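Bifunctional purine biosynthetic protein ADE5,7 (PDB 7LVO) catalyses the ATP-dependent ligation of glycine to 5-phosphoribosylamine in its N-terminal GAR synthetase half, the part in this chain, and AIR synthesis in its C-terminal half. Local coordinates at residues 378-386 with 452-463; 256-264 with 274-285. All blocks are in the same frame, centred on the assembly; numbering follows the deposited sequence.

Contact 1 (378-386 with 452-463)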
# COMPACT_ATOMS: atom_id res chain seq x y z
N ALA A 378 -5.61 -3.47 15.98
CA ALA A 378 -5.24 -4.57 15.10
C ALA A 378 -3.75 -4.47 14.81
O ALA A 378 -3.19 -3.37 14.72
CB ALA A 378 -6.04 -4.53 13.79
N VAL A 379 -3.12 -5.63 14.65
CA VAL A 379 -1.68 -5.72 14.45
C VAL A 379 -1.39 -6.77 13.38
O VAL A 379 -2.09 -7.78 13.28
CB VAL A 379 -0.93 -6.08 15.75
CG1 VAL A 379 0.57 -6.13 15.51
CG2 VAL A 379 -1.28 -5.09 16.86
N SER A 380 -0.35 -6.52 12.59
CA SER A 380 0.14 -7.47 11.60
C SER A 380 1.64 -7.61 11.76
O SER A 380 2.35 -6.60 11.82
CB SER A 380 -0.20 -7.02 10.17
OG SER A 380 0.40 -5.78 9.86
N VAL A 381 2.12 -8.84 11.84
CA VAL A 381 3.54 -9.13 12.04
C VAL A 381 4.01 -10.01 10.89
O VAL A 381 3.48 -11.10 10.68
CB VAL A 381 3.81 -9.81 13.39
CG1 VAL A 381 5.29 -10.14 13.52
CG2 VAL A 381 3.36 -8.91 14.54
N VAL A 382 5.02 -9.54 10.17
CA VAL A 382 5.48 -10.18 8.94
C VAL A 382 6.55 -11.21 9.26
O VAL A 382 7.46 -10.96 10.06
CB VAL A 382 6.00 -9.13 7.94
CG1 VAL A 382 6.67 -9.81 6.75
CG2 VAL A 382 4.87 -8.22 7.47
N LEU A 383 6.44 -12.37 8.64
CA LEU A 383 7.49 -13.38 8.62
C LEU A 383 8.16 -13.35 7.25
O LEU A 383 7.49 -13.50 6.22
CB LEU A 383 6.93 -14.76 8.92
CG LEU A 383 7.09 -15.26 10.35
CD1 LEU A 383 6.45 -14.33 11.35
CD2 LEU A 383 6.51 -16.67 10.49
N ALA A 384 9.47 -13.13 7.23
CA ALA A 384 10.22 -12.97 6.00
C ALA A 384 11.22 -14.11 5.82
O ALA A 384 11.46 -14.91 6.73
CB ALA A 384 10.95 -11.62 5.97
N SER A 385 11.80 -14.17 4.63
CA SER A 385 12.77 -15.20 4.29
C SER A 385 14.18 -14.79 4.71
O SER A 385 14.51 -13.60 4.77
CB SER A 385 12.75 -15.47 2.78
OG SER A 385 11.48 -15.95 2.35
N GLU A 386 15.01 -15.79 4.99
CA GLU A 386 16.39 -15.55 5.39
C GLU A 386 17.11 -14.69 4.35
O GLU A 386 17.20 -15.07 3.18
CB GLU A 386 17.11 -16.88 5.57
CG GLU A 386 18.56 -16.76 6.01
CD GLU A 386 19.23 -18.12 6.19
OE1 GLU A 386 18.53 -19.15 6.10
OE2 GLU A 386 20.45 -18.15 6.42
N ILE A 452 3.75 -21.49 13.19
CA ILE A 452 4.26 -21.37 11.83
C ILE A 452 5.77 -21.57 11.89
O ILE A 452 6.45 -21.01 12.76
CB ILE A 452 3.92 -20.01 11.20
CG1 ILE A 452 2.41 -19.77 11.24
CG2 ILE A 452 4.43 -19.94 9.76
CD1 ILE A 452 2.00 -18.39 10.79
N SER A 453 6.30 -22.36 10.96
CA SER A 453 7.73 -22.65 10.95
C SER A 453 8.19 -22.96 9.53
O SER A 453 7.57 -23.77 8.84
CB SER A 453 8.05 -23.83 11.88
OG SER A 453 9.44 -24.10 11.90
N PHE A 454 9.26 -22.29 9.11
CA PHE A 454 9.95 -22.64 7.87
C PHE A 454 11.41 -22.22 8.02
O PHE A 454 11.73 -21.25 8.71
CB PHE A 454 9.30 -22.00 6.64
CG PHE A 454 9.23 -20.50 6.69
CD1 PHE A 454 10.27 -19.73 6.19
CD2 PHE A 454 8.12 -19.87 7.21
CE1 PHE A 454 10.20 -18.35 6.22
CE2 PHE A 454 8.05 -18.49 7.25
CZ PHE A 454 9.08 -17.72 6.75
N GLN A 455 12.29 -22.97 7.36
CA GLN A 455 13.72 -22.77 7.50
C GLN A 455 14.09 -21.32 7.20
O GLN A 455 13.74 -20.77 6.16
CB GLN A 455 14.48 -23.71 6.55
CG GLN A 455 15.99 -23.68 6.71
CD GLN A 455 16.45 -24.20 8.06
OE1 GLN A 455 15.86 -25.12 8.62
NE2 GLN A 455 17.51 -23.61 8.59
N GLY A 456 14.81 -20.71 8.14
CA GLY A 456 15.27 -19.35 7.98
C GLY A 456 14.24 -18.28 8.22
O GLY A 456 14.49 -17.11 7.86
N GLN A 457 13.10 -18.62 8.80
CA GLN A 457 12.06 -17.61 9.02
C GLN A 457 12.60 -16.50 9.91
O GLN A 457 13.31 -16.75 10.89
CB GLN A 457 10.83 -18.25 9.66
CG GLN A 457 11.04 -18.81 11.05
CD GLN A 457 9.78 -19.44 11.62
OE1 GLN A 457 8.73 -19.43 10.98
NE2 GLN A 457 9.88 -19.98 12.83
N THR A 458 12.26 -15.26 9.57
CA THR A 458 12.71 -14.08 10.29
C THR A 458 11.53 -13.15 10.53
O THR A 458 10.62 -13.05 9.72
CB THR A 458 13.80 -13.33 9.50
OG1 THR A 458 14.76 -14.27 9.01
CG2 THR A 458 14.48 -12.31 10.40
N PHE A 459 11.56 -12.47 11.67
CA PHE A 459 10.51 -11.51 12.01
C PHE A 459 11.00 -10.67 13.18
O PHE A 459 11.87 -11.08 13.95
CB PHE A 459 9.20 -12.21 12.36
CG PHE A 459 9.28 -13.12 13.55
CD1 PHE A 459 9.63 -14.46 13.40
CD2 PHE A 459 9.01 -12.65 14.82
CE1 PHE A 459 9.71 -15.29 14.48
CE2 PHE A 459 9.10 -13.49 15.92
CZ PHE A 459 9.44 -14.81 15.75
N ARG A 460 10.43 -9.47 13.30
CA ARG A 460 10.72 -8.58 14.42
C ARG A 460 9.79 -8.90 15.59
O ARG A 460 8.59 -9.07 15.40
CB ARG A 460 10.55 -7.12 13.99
CG ARG A 460 11.64 -6.61 13.07
CD ARG A 460 11.41 -5.16 12.65
NE ARG A 460 11.27 -4.26 13.80
CZ ARG A 460 11.26 -2.94 13.71
NH1 ARG A 460 11.39 -2.31 12.56
NH2 ARG A 460 11.10 -2.22 14.82
N ARG A 461 10.36 -8.97 16.79
CA ARG A 461 9.58 -9.25 17.99
C ARG A 461 9.03 -7.99 18.64
O ARG A 461 8.27 -8.10 19.61
CB ARG A 461 10.44 -10.01 19.00
CG ARG A 461 10.97 -11.34 18.49
CD ARG A 461 11.92 -11.97 19.49
NE ARG A 461 13.11 -11.15 19.70
CZ ARG A 461 14.05 -11.39 20.60
NH1 ARG A 461 13.97 -12.44 21.41
NH2 ARG A 461 15.09 -10.57 20.70
N ASP A 462 9.38 -6.80 18.14
CA ASP A 462 9.02 -5.54 18.78
C ASP A 462 8.00 -4.74 17.97
O ASP A 462 7.95 -3.52 18.07
CB ASP A 462 10.27 -4.70 19.02
CG ASP A 462 10.96 -4.31 17.72
OD1 ASP A 462 10.80 -5.04 16.72
OD2 ASP A 462 11.66 -3.28 17.70
N ILE A 463 7.18 -5.42 17.16
CA ILE A 463 6.15 -4.72 16.42
C ILE A 463 5.21 -4.03 17.39
O ILE A 463 4.68 -4.65 18.32
CB ILE A 463 5.38 -5.70 15.51
CG1 ILE A 463 6.33 -6.31 14.48
CG2 ILE A 463 4.22 -4.98 14.82
CD1 ILE A 463 6.95 -5.32 13.51
O HOH W 1 8.18 -8.73 11.60
O HOH W 2 13.65 -18.35 4.46

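Contact 2 (256-264 with 274-285)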
# COMPACT_ATOMS: atom_id res chain seq x y z
N PRO A 256 -8.91 4.12 10.27
CA PRO A 256 -8.05 4.44 11.42
C PRO A 256 -6.59 4.53 11.00
O PRO A 256 -6.08 3.69 10.25
CB PRO A 256 -8.30 3.28 12.38
CG PRO A 256 -9.67 2.79 12.03
CD PRO A 256 -9.80 2.97 10.54
N ALA A 257 -5.92 5.57 11.49
CA ALA A 257 -4.52 5.78 11.15
C ALA A 257 -3.68 4.59 11.60
O ALA A 257 -3.95 3.96 12.62
CB ALA A 257 -3.99 7.06 11.80
N ALA A 258 -2.66 4.28 10.81
CA ALA A 258 -1.80 3.14 11.08
C ALA A 258 -0.34 3.58 11.10
O ALA A 258 0.01 4.66 10.62
CB ALA A 258 -1.99 2.04 10.02
N GLN A 259 0.50 2.73 11.70
CA GLN A 259 1.95 2.91 11.68
C GLN A 259 2.59 1.61 11.21
O GLN A 259 2.18 0.53 11.62
CB GLN A 259 2.49 3.29 13.05
CG GLN A 259 2.27 4.75 13.42
CD GLN A 259 3.03 5.16 14.67
OE1 GLN A 259 2.56 4.94 15.79
NE2 GLN A 259 4.21 5.74 14.49
N ASP A 260 3.61 1.74 10.36
CA ASP A 260 4.31 0.61 9.78
C ASP A 260 5.76 0.61 10.23
O ASP A 260 6.32 1.65 10.59
CB ASP A 260 4.23 0.65 8.25
CG ASP A 260 4.97 -0.50 7.59
OD1 ASP A 260 4.81 -1.65 8.04
OD2 ASP A 260 5.71 -0.24 6.61
N HIS A 261 6.37 -0.58 10.23
CA HIS A 261 7.77 -0.77 10.58
C HIS A 261 8.55 -1.07 9.30
O HIS A 261 8.57 -2.21 8.83
CB HIS A 261 7.93 -1.89 11.60
CG HIS A 261 7.36 -1.58 12.94
ND1 HIS A 261 8.12 -1.08 13.98
CD2 HIS A 261 6.10 -1.70 13.42
CE1 HIS A 261 7.35 -0.91 15.04
NE2 HIS A 261 6.12 -1.27 14.73
N LYS A 262 9.19 -0.04 8.75
CA LYS A 262 9.87 -0.19 7.47
C LYS A 262 11.17 -0.99 7.62
O LYS A 262 11.53 -1.76 6.72
CB LYS A 262 10.16 1.18 6.86
CG LYS A 262 8.92 1.96 6.45
CD LYS A 262 9.30 3.34 5.90
CE LYS A 262 8.08 4.09 5.38
NZ LYS A 262 8.43 5.43 4.84
N ARG A 263 11.87 -0.81 8.73
CA ARG A 263 13.20 -1.39 8.88
C ARG A 263 13.13 -2.85 9.34
O ARG A 263 12.19 -3.27 10.02
CB ARG A 263 14.02 -0.57 9.87
CG ARG A 263 14.42 0.81 9.33
CD ARG A 263 14.93 1.72 10.44
NE ARG A 263 15.40 3.00 9.92
CZ ARG A 263 16.64 3.24 9.53
NH1 ARG A 263 17.58 2.31 9.59
NH2 ARG A 263 16.96 4.45 9.08
N ILE A 264 14.16 -3.61 8.97
CA ILE A 264 14.16 -5.05 9.24
C ILE A 264 14.59 -5.34 10.67
O ILE A 264 14.08 -6.27 11.30
CB ILE A 264 15.05 -5.76 8.21
CG1 ILE A 264 14.92 -7.28 8.34
CG2 ILE A 264 16.52 -5.37 8.41
CD1 ILE A 264 13.57 -7.82 7.92
N GLY A 274 9.70 -3.34 2.58
CA GLY A 274 8.36 -2.94 2.22
C GLY A 274 7.39 -2.88 3.37
O GLY A 274 6.24 -2.48 3.18
N GLY A 275 7.83 -3.27 4.57
CA GLY A 275 6.97 -3.26 5.74
C GLY A 275 7.01 -4.58 6.49
O GLY A 275 6.56 -5.60 5.97
N MET A 276 7.55 -4.56 7.71
CA MET A 276 7.65 -5.76 8.54
C MET A 276 6.52 -5.89 9.55
O MET A 276 6.48 -6.86 10.29
CB MET A 276 8.99 -5.78 9.27
CG MET A 276 10.20 -6.00 8.37
SD MET A 276 10.14 -7.56 7.47
CE MET A 276 10.08 -8.75 8.82
N GLY A 277 5.60 -4.93 9.59
CA GLY A 277 4.49 -5.01 10.51
C GLY A 277 3.80 -3.67 10.72
O GLY A 277 4.43 -2.62 10.57
N ALA A 278 2.52 -3.70 11.07
CA ALA A 278 1.75 -2.47 11.25
C ALA A 278 0.71 -2.67 12.33
O ALA A 278 0.39 -3.79 12.73
CB ALA A 278 1.09 -2.03 9.93
N TYR A 279 0.17 -1.56 12.81
CA TYR A 279 -0.85 -1.57 13.85
C TYR A 279 -1.74 -0.35 13.67
O TYR A 279 -1.32 0.67 13.09
CB TYR A 279 -0.24 -1.60 15.25
CG TYR A 279 0.77 -0.51 15.52
CD1 TYR A 279 2.09 -0.64 15.14
CD2 TYR A 279 0.38 0.68 16.14
CE1 TYR A 279 3.01 0.35 15.38
CE2 TYR A 279 1.30 1.69 16.38
CZ TYR A 279 2.62 1.52 16.00
OH TYR A 279 3.54 2.51 16.22
N ALA A 280 -2.97 -0.45 14.17
CA ALA A 280 -3.94 0.62 14.05
C ALA A 280 -5.05 0.38 15.05
O ALA A 280 -5.34 -0.78 15.37
CB ALA A 280 -4.52 0.70 12.62
N PRO A 281 -5.69 1.44 15.58
CA PRO A 281 -5.35 2.85 15.35
C PRO A 281 -4.04 3.23 16.04
O PRO A 281 -3.80 2.83 17.16
CB PRO A 281 -6.52 3.62 15.97
CG PRO A 281 -7.61 2.62 16.13
CD PRO A 281 -6.94 1.29 16.35
N ALA A 282 -3.20 3.98 15.35
CA ALA A 282 -1.94 4.44 15.91
C ALA A 282 -2.23 5.48 16.99
O ALA A 282 -2.72 6.57 16.66
CB ALA A 282 -1.06 5.03 14.82
N PRO A 283 -1.94 5.21 18.26
CA PRO A 283 -2.25 6.21 19.31
C PRO A 283 -1.64 7.58 19.05
O PRO A 283 -2.21 8.59 19.47
CB PRO A 283 -1.68 5.57 20.58
CG PRO A 283 -1.68 4.10 20.30
CD PRO A 283 -1.37 3.97 18.83
N ILE A 284 -0.50 7.64 18.36
CA ILE A 284 0.13 8.93 18.11
C ILE A 284 -0.72 9.81 17.21
O ILE A 284 -0.57 11.04 17.24
CB ILE A 284 1.53 8.72 17.49
CG1 ILE A 284 2.32 10.03 17.52
CG2 ILE A 284 1.41 8.19 16.07
CD1 ILE A 284 3.77 9.86 17.13
N ALA A 285 -1.61 9.23 16.41
CA ALA A 285 -2.53 9.99 15.58
C ALA A 285 -3.73 10.37 16.45
O ALA A 285 -4.78 9.73 16.44
CB ALA A 285 -2.95 9.20 14.35

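Contact 1 (378-386 with 452-463)
Leu-383 lies alongside Phe-459, with CD1 3.6 Å from Phe-459 CB and close to the CG and CD1 side of the ring. The contact belongs to the C domain of GAR synthetase. Here the C-terminal tail runs antiparallel to the end of strand 377-384 and pairs with it in a single bridge. Phe-459 CG sits between its backbone N and carbonyl carbon (chi1 62°), which sets the ring beside Leu-383. The other branch of Leu-383, CD2, meets Ile-452 CG2 at 3.9 Å and also reaches the Phe-454 ring. Helix 438-449 adds Ile-449 to this apolar cluster.

The bridge joins Ala-384 and Thr-458. The bond from Ala-384 N to Thr-458 O is 2.7 Å long and nearly straight (172°). The return bond from Thr-458 N to Ala-384 O is more bent. Ala-384 O also sits at the edge of the Phe-454 ring.

In the other direction the tail draws away from the strand. Ile-463 CG2 touches Val-379 CG1, while Ile-463 CB packs on Val-381 CG2. Between bridge and Ile-463 a water fills in for direct pairing: it donates to Val-382 O at 2.8 Å and accepts from Arg-460 N at 2.9 Å.

Contact 2 (256-264 with 274-285)
At the edge of a five-stranded antiparallel sheet, strand 259-260 pairs with 277-280; strand 259-263 is the outermost. Gln-259 and Tyr-279 are the hydrogen-bonded pair. Gln-259 N gives a bond to Tyr-279 O, and Tyr-279 N returns one to Gln-259 O, both 3.1 Å. Asp-260 and Ala-278 form the non-hydrogen-bonded pair, their side chains on the face away from Gln-259 and Tyr-279.

The Gln-259 and Tyr-279 side chains lie side by side. Tyr-279 OH donates to Gln-259 OE1 at 2.7 Å. The hydroxyl stands almost over the flat of the amide, 80° out of its plane, rather than in line with a lone pair. Tyr-279 CG stands between its backbone N and carbonyl carbon (chi1 53°), which carries the ring over the neighbouring strand to Gln-259 CB. Gln-259 NE2 is held by Glu-240 O, so both ends of the amide are engaged. Ala-282 CB and Ile-284 CG2 pack against the same side chain.

Both segments belong to the ATP-grasp part of the enzyme. Ile-284 also touches Pro-239, one of the residues predicted to bind ATP. On its other side strand 277-280 adjoins strand 377-384, with backbone bonds between Met-276 and Val-382 and between Ala-278 and Ser-380.

His-261 N bonds to Gly-277 O, and Met-276 N makes a nearly straight bond to His-261 O. The His-261 ring meets Tyr-279 rim to rim, planes at 47°, with NE2 3.6 Å from Tyr-279 CE1.

At the far end Ala-282 N reaches Ala-257 O at 2.8 Å, just after the cis peptide bond before Pro-281. Pro-256 CB rests on Pro-281 CG. Ala-257 CB and Ala-285 CB are tightly packed, 3.5 Å apart. At the opposite end the tip of Ile-264, CD1, lies against the bent side chain of Met-276, 3.5 Å from SD.

How the contacts relate
Strand 377-384 of contact 1 lies next to strand 277-280 of contact 2 in one antiparallel sheet. Ala-378 N probably bonds to Ala-280 O across that seam, and further backbone bonds join Ser-380 with Ala-278 and Val-382 with Met-276. Contact 1 is the more buried; contact 2 is partly buried and includes the sheet's outermost strand, 259-263. Their chemistry differs accordingly. Contact 1 relies on aliphatic and aromatic packing, one backbone bridge and bridging waters. Contact 2 has five direct backbone bonds and a buried Tyr-Gln pair. Arg-460 of contact 1 adds a side-chain link: NH1 probably bonds to Arg-263 O, while NE and NH2 grip Asp-462. The C-domain tail thus meets the ATP-grasp part.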